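Local coordinates for putative glucose-6-phosphate 1-epimerase (Salmonella typhimurium, PDB 2HTA), which probably interconverts the alpha and beta anomers of glucose 6-phosphate and related hexose 6-phosphates, acting as a monomeric mutarotase, at residues A177-F182 against C280-Y285; D223-N228 against N253-N258. One frame throughout, in Å; residues are numbered along the deposited sequence.

Contact 1. Residues A177-F182 against C280-Y285; sequences ALHSYF and CVETVY
A chi1 of -167° swings the His179 imidazole to the side of its carbonyl carbon, while a chi1 of -51° carries CG of Glu282 beside the backbone N, and the ring and the carboxylate end up side by side, pointing the same way. The two planes are 22° apart, and OE2 of Glu282 lies over one face of the ring, toward its rim, 3.2 Å from His179 CE1. This is a stack: His179 NE2 and Glu282 OE2 are close, but the angle is too poor for a hydrogen bond. OE1 is buried without a hydrogen-bond partner in the model. The two are the probable catalytic residues, and they stand together on the side of the sheet that also carries Cys280 and Tyr181. SG of Cys280 sits over the centre of the Tyr181 ring, 3.5 Å from the centroid, and also reaches the edge of the His179 ring; a small, polarisable thiol suits a place between two aromatic groups. The backbones pair antiparallel through Leu178 N to Thr283 O (2.8 Å) and the return bond from Thr283 N to Leu178 O. Around His179, the centre of an inverse gamma turn, regular pairing is interrupted; Val281 N on Ser180 O resumes it at 3.2 Å. On the other side Phe182 crosses Val281 at about a right angle, CE1 to CB 4.0 Å, an apolar pair suited to the interior. Behind that side lie strands 242-249 and 298-308, where Gln302 bonds Ser180 OG and Thr283 OG1, the latter also held by His248 ND1, while strand 253-258 flanks Cys280 and Glu282 with Trp257 and Val255.

Contact 2. Residues D223-N228 against N253-N258; sequences DRVYLN and NVVGWN
Asp223 and Trp257 close one end of an antiparallel strand pair in the curved beta-sheet of this galactose-mutarotase-like fold. The backbone bonds come in two reciprocal sets. Arg224 and Gly256 exchange N-H...O bonds in both directions, with Arg224 N to Gly256 O at 3.1 Å. Two residues further along, Tyr226 N gives a short bond to Val254 O (2.7 Å), whereas the return from Val254 N to Tyr226 O is weak. Between them, Val225 and Val255 form a non-hydrogen-bonded pair.

Apolar contacts gather on the side bearing these valines, whose branched side chains suit extended backbone: CG2 of Val225 meets CG2 of Val255 at 4.0 Å, and CG1 of Val225 rests on CB of Asn253. The amide of Asn253 is engaged beyond the pair, with OD1 accepting from Ala286 N and ND2 bonding Thr287 OG1.

Flat groups mark both sides of the sheet. A chi1 of -58° leaves the Tyr226 ring opposite its carbonyl carbon and lays it along the neighbouring strand, its edge toward Gly256 N, 3.7 Å from Tyr226 CE1. Gly256, with no side chain, lets this ring lie close against the backbone; the tyrosine hydroxyl goes on to Gln216, which also bonds Arg224 NH1. On the valine side, Asp223, a substrate-binding residue by analogy with relatives, sets its carboxylate against the indole, the planes 58° apart. A carboxylate suits such a place, since it can accept hydrogen bonds from a sugar, and the indole flanks it through carbon: Asp223 CG lies 3.6 Å from Trp257 CD1.

The two contacts lie in one antiparallel sheet, their centres about 9 Å apart, and the strands 278-286 and 253-258 adjoin each other. With the pairings inside each contact, the order is 172-183, 278-286, 253-258, 222-226. Along the chain, both segments of contact 2 fall between the two segments of contact 1. Probable hydrogen bonds join them, Glu282 N to Val255 O (2.8 Å) and Cys280 N to Trp257 O (2.9 Å), while Tyr181 OH, hydrogen-bonded to Arg89, also packs against Trp257 CZ3. The same sheet thus carries the probable catalytic His179 and Glu282 in contact 1 and, in contact 2, Asp223, consistent with a single sugar-phosphate site spread across several strands.

Contact 1. Residues A177-F182 against C280-Y285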
ATOM      1  N   ALA A 177      -1.842  -8.619   0.490  1.00 18.02           N
ATOM      2  CA  ALA A 177      -2.343  -7.436  -0.223  1.00 19.18           C
ATOM      3  C   ALA A 177      -1.277  -6.333  -0.301  1.00 19.91           C
ATOM      4  O   ALA A 177      -0.377  -6.244   0.588  1.00 21.08           O
ATOM      5  CB  ALA A 177      -3.576  -6.842   0.515  1.00 18.66           C
ATOM      6  N   LEU A 178      -1.371  -5.487  -1.346  1.00 19.13           N
ATOM      7  CA  LEU A 178      -0.669  -4.212  -1.308  1.00 18.14           C
ATOM      8  C   LEU A 178      -1.815  -3.206  -1.101  1.00 17.70           C
ATOM      9  O   LEU A 178      -2.673  -3.033  -1.965  1.00 16.65           O
ATOM     10  CB  LEU A 178       0.105  -3.992  -2.637  1.00 19.35           C
ATOM     11  CG  LEU A 178       1.048  -5.118  -3.014  1.00 18.02           C
ATOM     12  CD1 LEU A 178       1.728  -4.876  -4.405  1.00 17.41           C
ATOM     13  CD2 LEU A 178       2.161  -5.243  -1.908  1.00 17.43           C
ATOM     14  N   HIS A 179      -1.885  -2.651   0.109  1.00 18.49           N
ATOM     15  CA  HIS A 179      -3.092  -1.983   0.618  1.00 18.39           C
ATOM     16  C   HIS A 179      -3.036  -0.477   0.287  1.00 19.09           C
ATOM     17  O   HIS A 179      -3.177   0.359   1.172  1.00 19.24           O
ATOM     18  CB  HIS A 179      -3.106  -2.160   2.148  1.00 20.17           C
ATOM     19  CG  HIS A 179      -4.395  -1.823   2.828  1.00 20.64           C
ATOM     20  ND1 HIS A 179      -4.972  -0.583   2.749  1.00 23.87           N
ATOM     21  CD2 HIS A 179      -5.160  -2.535   3.713  1.00 23.24           C
ATOM     22  CE1 HIS A 179      -6.067  -0.542   3.494  1.00 21.21           C
ATOM     23  NE2 HIS A 179      -6.180  -1.700   4.117  1.00 23.05           N
ATOM     24  N   SER A 180      -2.835  -0.124  -0.980  1.00 19.06           N
ATOM     25  CA  SER A 180      -2.551   1.287  -1.315  1.00 18.07           C
ATOM     26  C   SER A 180      -3.636   2.327  -1.014  1.00 17.46           C
ATOM     27  O   SER A 180      -4.806   2.105  -1.321  1.00 18.28           O
ATOM     28  CB  SER A 180      -2.222   1.365  -2.820  1.00 18.13           C
ATOM     29  OG  SER A 180      -1.378   0.290  -3.124  1.00 17.46           O
ATOM     30  N   TYR A 181      -3.209   3.460  -0.433  1.00 16.48           N
ATOM     31  CA  TYR A 181      -4.033   4.650  -0.155  1.00 15.78           C
ATOM     32  C   TYR A 181      -3.688   5.738  -1.197  1.00 17.07           C
ATOM     33  O   TYR A 181      -2.586   6.259  -1.177  1.00 17.49           O
ATOM     34  CB  TYR A 181      -3.637   5.262   1.182  1.00 14.68           C
ATOM     35  CG  TYR A 181      -4.075   4.438   2.376  1.00 16.61           C
ATOM     36  CD1 TYR A 181      -3.411   3.229   2.714  1.00 18.48           C
ATOM     37  CD2 TYR A 181      -5.079   4.880   3.192  1.00 18.17           C
ATOM     38  CE1 TYR A 181      -3.755   2.467   3.868  1.00 17.08           C
ATOM     39  CE2 TYR A 181      -5.475   4.098   4.363  1.00 15.90           C
ATOM     40  CZ  TYR A 181      -4.816   2.919   4.658  1.00 18.69           C
ATOM     41  OH  TYR A 181      -5.185   2.174   5.781  1.00 21.22           O
ATOM     42  N   PHE A 182      -4.665   6.109  -1.991  1.00 18.24           N
ATOM     43  CA  PHE A 182      -4.503   7.069  -3.066  1.00 19.88           C
ATOM     44  C   PHE A 182      -5.136   8.369  -2.641  1.00 20.91           C
ATOM     45  O   PHE A 182      -6.258   8.404  -2.148  1.00 20.93           O
ATOM     46  CB  PHE A 182      -5.135   6.511  -4.340  1.00 19.06           C
ATOM     47  CG  PHE A 182      -4.415   5.318  -4.852  1.00 18.30           C
ATOM     48  CD1 PHE A 182      -4.937   4.030  -4.676  1.00 20.17           C
ATOM     49  CD2 PHE A 182      -3.147   5.459  -5.414  1.00 17.60           C
ATOM     50  CE1 PHE A 182      -4.215   2.908  -5.093  1.00 20.36           C
ATOM     51  CE2 PHE A 182      -2.417   4.340  -5.875  1.00 20.06           C
ATOM     52  CZ  PHE A 182      -2.955   3.060  -5.703  1.00 18.74           C
ATOM     53  N   CYS A 280      -8.855   3.651  -0.937  1.00 19.63           N
ATOM     54  CA  CYS A 280      -7.967   2.500  -1.090  1.00 19.96           C
ATOM     55  C   CYS A 280      -8.372   1.627  -2.229  1.00 18.89           C
ATOM     56  O   CYS A 280      -9.532   1.199  -2.304  1.00 19.89           O
ATOM     57  CB  CYS A 280      -7.878   1.663   0.202  1.00 18.67           C
ATOM     58  SG  CYS A 280      -6.996   2.509   1.501  1.00 20.39           S
ATOM     59  N   VAL A 281      -7.403   1.339  -3.114  1.00 17.42           N
ATOM     60  CA  VAL A 281      -7.611   0.379  -4.202  1.00 18.83           C
ATOM     61  C   VAL A 281      -6.426  -0.592  -4.097  1.00 19.46           C
ATOM     62  O   VAL A 281      -5.259  -0.252  -4.432  1.00 18.73           O
ATOM     63  CB  VAL A 281      -7.703   1.063  -5.640  1.00 19.74           C
ATOM     64  CG1 VAL A 281      -7.739  -0.007  -6.796  1.00 18.64           C
ATOM     65  CG2 VAL A 281      -8.880   2.100  -5.737  1.00 17.00           C
ATOM     66  N   GLU A 282      -6.727  -1.793  -3.588  1.00 18.22           N
ATOM     67  CA  GLU A 282      -5.716  -2.715  -3.080  1.00 17.51           C
ATOM     68  C   GLU A 282      -5.554  -3.889  -4.032  1.00 17.29           C
ATOM     69  O   GLU A 282      -6.559  -4.414  -4.527  1.00 18.18           O
ATOM     70  CB  GLU A 282      -6.195  -3.253  -1.719  1.00 18.13           C
ATOM     71  CG  GLU A 282      -6.617  -2.118  -0.785  1.00 17.67           C
ATOM     72  CD  GLU A 282      -7.174  -2.637   0.529  1.00 22.15           C
ATOM     73  OE1 GLU A 282      -6.859  -3.769   0.915  1.00 25.54           O
ATOM     74  OE2 GLU A 282      -7.885  -1.868   1.196  1.00 23.01           O
ATOM     75  N   THR A 283      -4.324  -4.319  -4.247  1.00 17.80           N
ATOM     76  CA  THR A 283      -4.043  -5.568  -5.004  1.00 16.83           C
ATOM     77  C   THR A 283      -4.027  -6.693  -4.012  1.00 18.76           C
ATOM     78  O   THR A 283      -3.237  -6.673  -3.051  1.00 16.77           O
ATOM     79  CB  THR A 283      -2.676  -5.522  -5.692  1.00 17.99           C
ATOM     80  OG1 THR A 283      -2.623  -4.366  -6.541  1.00 16.31           O
ATOM     81  CG2 THR A 283      -2.495  -6.745  -6.554  1.00 16.91           C
ATOM     82  N   VAL A 284      -4.859  -7.697  -4.242  1.00 18.66           N
ATOM     83  CA  VAL A 284      -5.187  -8.643  -3.149  1.00 17.55           C
ATOM     84  C   VAL A 284      -5.146 -10.095  -3.593  1.00 17.59           C
ATOM     85  O   VAL A 284      -5.529 -10.414  -4.706  1.00 18.91           O
ATOM     86  CB  VAL A 284      -6.579  -8.284  -2.526  1.00 19.06           C
ATOM     87  CG1 VAL A 284      -7.064  -9.337  -1.476  1.00 19.17           C
ATOM     88  CG2 VAL A 284      -6.569  -6.861  -1.872  1.00 17.90           C
ATOM     89  N   TYR A 285      -4.698 -10.995  -2.710  1.00 18.41           N
ATOM     90  CA  TYR A 285      -4.800 -12.418  -2.991  1.00 18.41           C
ATOM     91  C   TYR A 285      -5.450 -12.988  -1.725  1.00 19.41           C
ATOM     92  O   TYR A 285      -4.753 -13.282  -0.790  1.00 19.42           O
ATOM     93  CB  TYR A 285      -3.427 -13.010  -3.226  1.00 18.34           C
ATOM     94  CG  TYR A 285      -3.511 -14.294  -4.047  1.00 18.12           C
ATOM     95  CD1 TYR A 285      -3.022 -14.346  -5.362  1.00 18.56           C
ATOM     96  CD2 TYR A 285      -4.165 -15.425  -3.537  1.00 16.72           C
ATOM     97  CE1 TYR A 285      -3.117 -15.525  -6.178  1.00 18.91           C
ATOM     98  CE2 TYR A 285      -4.261 -16.634  -4.342  1.00 21.63           C
ATOM     99  CZ  TYR A 285      -3.722 -16.677  -5.631  1.00 23.52           C
ATOM    100  OH  TYR A 285      -3.791 -17.839  -6.403  1.00 23.48           O
TER

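Contact 2. Residues D223-N228 against N253-N258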
ATOM      1  N   ASP A 223     -16.543  -1.184   1.653  1.00 22.46           N
ATOM      2  CA  ASP A 223     -15.491  -2.164   1.919  1.00 22.31           C
ATOM      3  C   ASP A 223     -15.845  -3.404   1.130  1.00 22.03           C
ATOM      4  O   ASP A 223     -16.672  -4.201   1.553  1.00 22.11           O
ATOM      5  CB  ASP A 223     -15.367  -2.468   3.430  1.00 23.70           C
ATOM      6  CG  ASP A 223     -14.106  -3.272   3.761  1.00 28.48           C
ATOM      7  OD1 ASP A 223     -13.358  -3.654   2.801  1.00 28.87           O
ATOM      8  OD2 ASP A 223     -13.835  -3.510   4.972  1.00 30.21           O
ATOM      9  N   ARG A 224     -15.279  -3.518  -0.065  1.00 20.66           N
ATOM     10  CA  ARG A 224     -15.706  -4.498  -1.047  1.00 19.63           C
ATOM     11  C   ARG A 224     -14.517  -5.251  -1.612  1.00 20.36           C
ATOM     12  O   ARG A 224     -13.452  -4.648  -1.923  1.00 19.19           O
ATOM     13  CB  ARG A 224     -16.489  -3.816  -2.179  1.00 20.94           C
ATOM     14  CG  ARG A 224     -17.920  -3.447  -1.663  1.00 20.92           C
ATOM     15  CD  ARG A 224     -18.604  -2.442  -2.514  1.00 23.70           C
ATOM     16  NE  ARG A 224     -19.925  -2.264  -1.896  1.00 22.80           N
ATOM     17  CZ  ARG A 224     -21.025  -2.009  -2.573  1.00 23.89           C
ATOM     18  NH1 ARG A 224     -20.958  -1.844  -3.893  1.00 20.64           N
ATOM     19  NH2 ARG A 224     -22.186  -1.918  -1.926  1.00 21.55           N
ATOM     20  N   VAL A 225     -14.683  -6.573  -1.722  1.00 18.50           N
ATOM     21  CA  VAL A 225     -13.715  -7.441  -2.361  1.00 18.32           C
ATOM     22  C   VAL A 225     -14.223  -7.801  -3.746  1.00 18.99           C
ATOM     23  O   VAL A 225     -15.228  -8.513  -3.896  1.00 20.11           O
ATOM     24  CB  VAL A 225     -13.498  -8.778  -1.570  1.00 18.53           C
ATOM     25  CG1 VAL A 225     -12.369  -9.589  -2.246  1.00 16.49           C
ATOM     26  CG2 VAL A 225     -13.240  -8.492  -0.057  1.00 19.82           C
ATOM     27  N   TYR A 226     -13.606  -7.271  -4.789  1.00 19.19           N
ATOM     28  CA  TYR A 226     -14.023  -7.613  -6.146  1.00 18.80           C
ATOM     29  C   TYR A 226     -13.422  -8.961  -6.574  1.00 19.64           C
ATOM     30  O   TYR A 226     -12.232  -9.194  -6.429  1.00 19.44           O
ATOM     31  CB  TYR A 226     -13.655  -6.434  -7.109  1.00 19.42           C
ATOM     32  CG  TYR A 226     -14.347  -5.177  -6.589  1.00 18.67           C
ATOM     33  CD1 TYR A 226     -13.723  -4.346  -5.676  1.00 19.90           C
ATOM     34  CD2 TYR A 226     -15.695  -4.903  -6.927  1.00 19.61           C
ATOM     35  CE1 TYR A 226     -14.383  -3.221  -5.169  1.00 18.80           C
ATOM     36  CE2 TYR A 226     -16.344  -3.818  -6.421  1.00 17.80           C
ATOM     37  CZ  TYR A 226     -15.684  -2.984  -5.526  1.00 16.85           C
ATOM     38  OH  TYR A 226     -16.324  -1.882  -5.019  1.00 17.02           O
ATOM     39  N   LEU A 227     -14.273  -9.840  -7.102  1.00 18.83           N
ATOM     40  CA  LEU A 227     -13.903 -11.229  -7.429  1.00 20.21           C
ATOM     41  C   LEU A 227     -13.453 -11.378  -8.878  1.00 20.63           C
ATOM     42  O   LEU A 227     -12.816 -12.364  -9.234  1.00 22.71           O
ATOM     43  CB  LEU A 227     -15.134 -12.116  -7.170  1.00 20.47           C
ATOM     44  CG  LEU A 227     -15.634 -12.087  -5.715  1.00 18.88           C
ATOM     45  CD1 LEU A 227     -16.833 -13.043  -5.619  1.00 21.54           C
ATOM     46  CD2 LEU A 227     -14.519 -12.501  -4.802  1.00 21.10           C
ATOM     47  N   ASN A 228     -13.772 -10.389  -9.727  1.00 18.83           N
ATOM     48  CA  ASN A 228     -13.514 -10.521 -11.142  1.00 19.23           C
ATOM     49  C   ASN A 228     -13.154  -9.146 -11.768  1.00 18.27           C
ATOM     50  O   ASN A 228     -13.664  -8.786 -12.828  1.00 19.04           O
ATOM     51  CB  ASN A 228     -14.734 -11.098 -11.830  1.00 19.08           C
ATOM     52  CG  ASN A 228     -14.459 -11.573 -13.243  1.00 22.29           C
ATOM     53  OD1 ASN A 228     -13.391 -12.140 -13.563  1.00 23.13           O
ATOM     54  ND2 ASN A 228     -15.441 -11.347 -14.118  1.00 23.45           N
ATOM     55  N   ASN A 253      -7.905 -10.707  -6.431  1.00 17.79           N
ATOM     56  CA  ASN A 253      -8.972  -9.838  -6.029  1.00 18.08           C
ATOM     57  C   ASN A 253      -8.477  -8.403  -6.054  1.00 17.20           C
ATOM     58  O   ASN A 253      -7.257  -8.159  -6.044  1.00 18.21           O
ATOM     59  CB  ASN A 253      -9.366 -10.130  -4.542  1.00 17.14           C
ATOM     60  CG  ASN A 253      -9.557 -11.594  -4.263  1.00 20.63           C
ATOM     61  OD1 ASN A 253      -8.916 -12.152  -3.340  1.00 17.91           O
ATOM     62  ND2 ASN A 253     -10.472 -12.241  -5.020  1.00 22.05           N
ATOM     63  N   VAL A 254      -9.416  -7.468  -6.076  1.00 16.90           N
ATOM     64  CA  VAL A 254      -9.101  -6.064  -5.774  1.00 16.94           C
ATOM     65  C   VAL A 254     -10.001  -5.671  -4.643  1.00 17.13           C
ATOM     66  O   VAL A 254     -11.121  -6.159  -4.607  1.00 17.47           O
ATOM     67  CB  VAL A 254      -9.328  -5.179  -6.991  1.00 17.10           C
ATOM     68  CG1 VAL A 254      -9.208  -3.651  -6.651  1.00 17.29           C
ATOM     69  CG2 VAL A 254      -8.289  -5.572  -8.056  1.00 16.33           C
ATOM     70  N   VAL A 255      -9.509  -4.857  -3.688  1.00 15.90           N
ATOM     71  CA  VAL A 255     -10.356  -4.315  -2.656  1.00 17.54           C
ATOM     72  C   VAL A 255     -10.489  -2.815  -2.792  1.00 19.23           C
ATOM     73  O   VAL A 255      -9.485  -2.133  -3.036  1.00 19.48           O
ATOM     74  CB  VAL A 255      -9.835  -4.693  -1.256  1.00 18.64           C
ATOM     75  CG1 VAL A 255     -10.515  -3.884  -0.131  1.00 17.63           C
ATOM     76  CG2 VAL A 255     -10.140  -6.195  -1.079  1.00 15.55           C
ATOM     77  N   GLY A 256     -11.720  -2.327  -2.742  1.00 18.70           N
ATOM     78  CA  GLY A 256     -11.944  -0.896  -2.679  1.00 18.28           C
ATOM     79  C   GLY A 256     -12.437  -0.573  -1.269  1.00 20.42           C
ATOM     80  O   GLY A 256     -13.377  -1.214  -0.779  1.00 20.92           O
ATOM     81  N   TRP A 257     -11.820   0.427  -0.615  1.00 19.48           N
ATOM     82  CA  TRP A 257     -12.220   0.726   0.756  1.00 20.56           C
ATOM     83  C   TRP A 257     -12.118   2.227   0.990  1.00 21.07           C
ATOM     84  O   TRP A 257     -11.140   2.868   0.584  1.00 20.87           O
ATOM     85  CB  TRP A 257     -11.285   0.009   1.726  1.00 20.83           C
ATOM     86  CG  TRP A 257     -11.542   0.319   3.167  1.00 22.39           C
ATOM     87  CD1 TRP A 257     -12.655   0.017   3.869  1.00 25.10           C
ATOM     88  CD2 TRP A 257     -10.648   0.974   4.066  1.00 23.75           C
ATOM     89  NE1 TRP A 257     -12.530   0.463   5.178  1.00 26.36           N
ATOM     90  CE2 TRP A 257     -11.279   1.022   5.323  1.00 24.85           C
ATOM     91  CE3 TRP A 257      -9.359   1.520   3.934  1.00 23.03           C
ATOM     92  CZ2 TRP A 257     -10.665   1.614   6.445  1.00 23.04           C
ATOM     93  CZ3 TRP A 257      -8.735   2.110   5.060  1.00 23.11           C
ATOM     94  CH2 TRP A 257      -9.393   2.141   6.296  1.00 25.12           C
ATOM     95  N   ASN A 258     -13.122   2.767   1.662  1.00 21.47           N
ATOM     96  CA  ASN A 258     -13.008   4.067   2.353  1.00 22.47           C
ATOM     97  C   ASN A 258     -13.825   3.962   3.626  1.00 22.34           C
ATOM     98  O   ASN A 258     -14.916   3.432   3.587  1.00 24.40           O
ATOM     99  CB  ASN A 258     -13.539   5.200   1.496  1.00 22.56           C
ATOM    100  CG  ASN A 258     -13.443   6.553   2.212  1.00 24.02           C
ATOM    101  OD1 ASN A 258     -14.284   6.845   3.051  1.00 23.79           O
ATOM    102  ND2 ASN A 258     -12.431   7.391   1.865  1.00 23.96           N
TER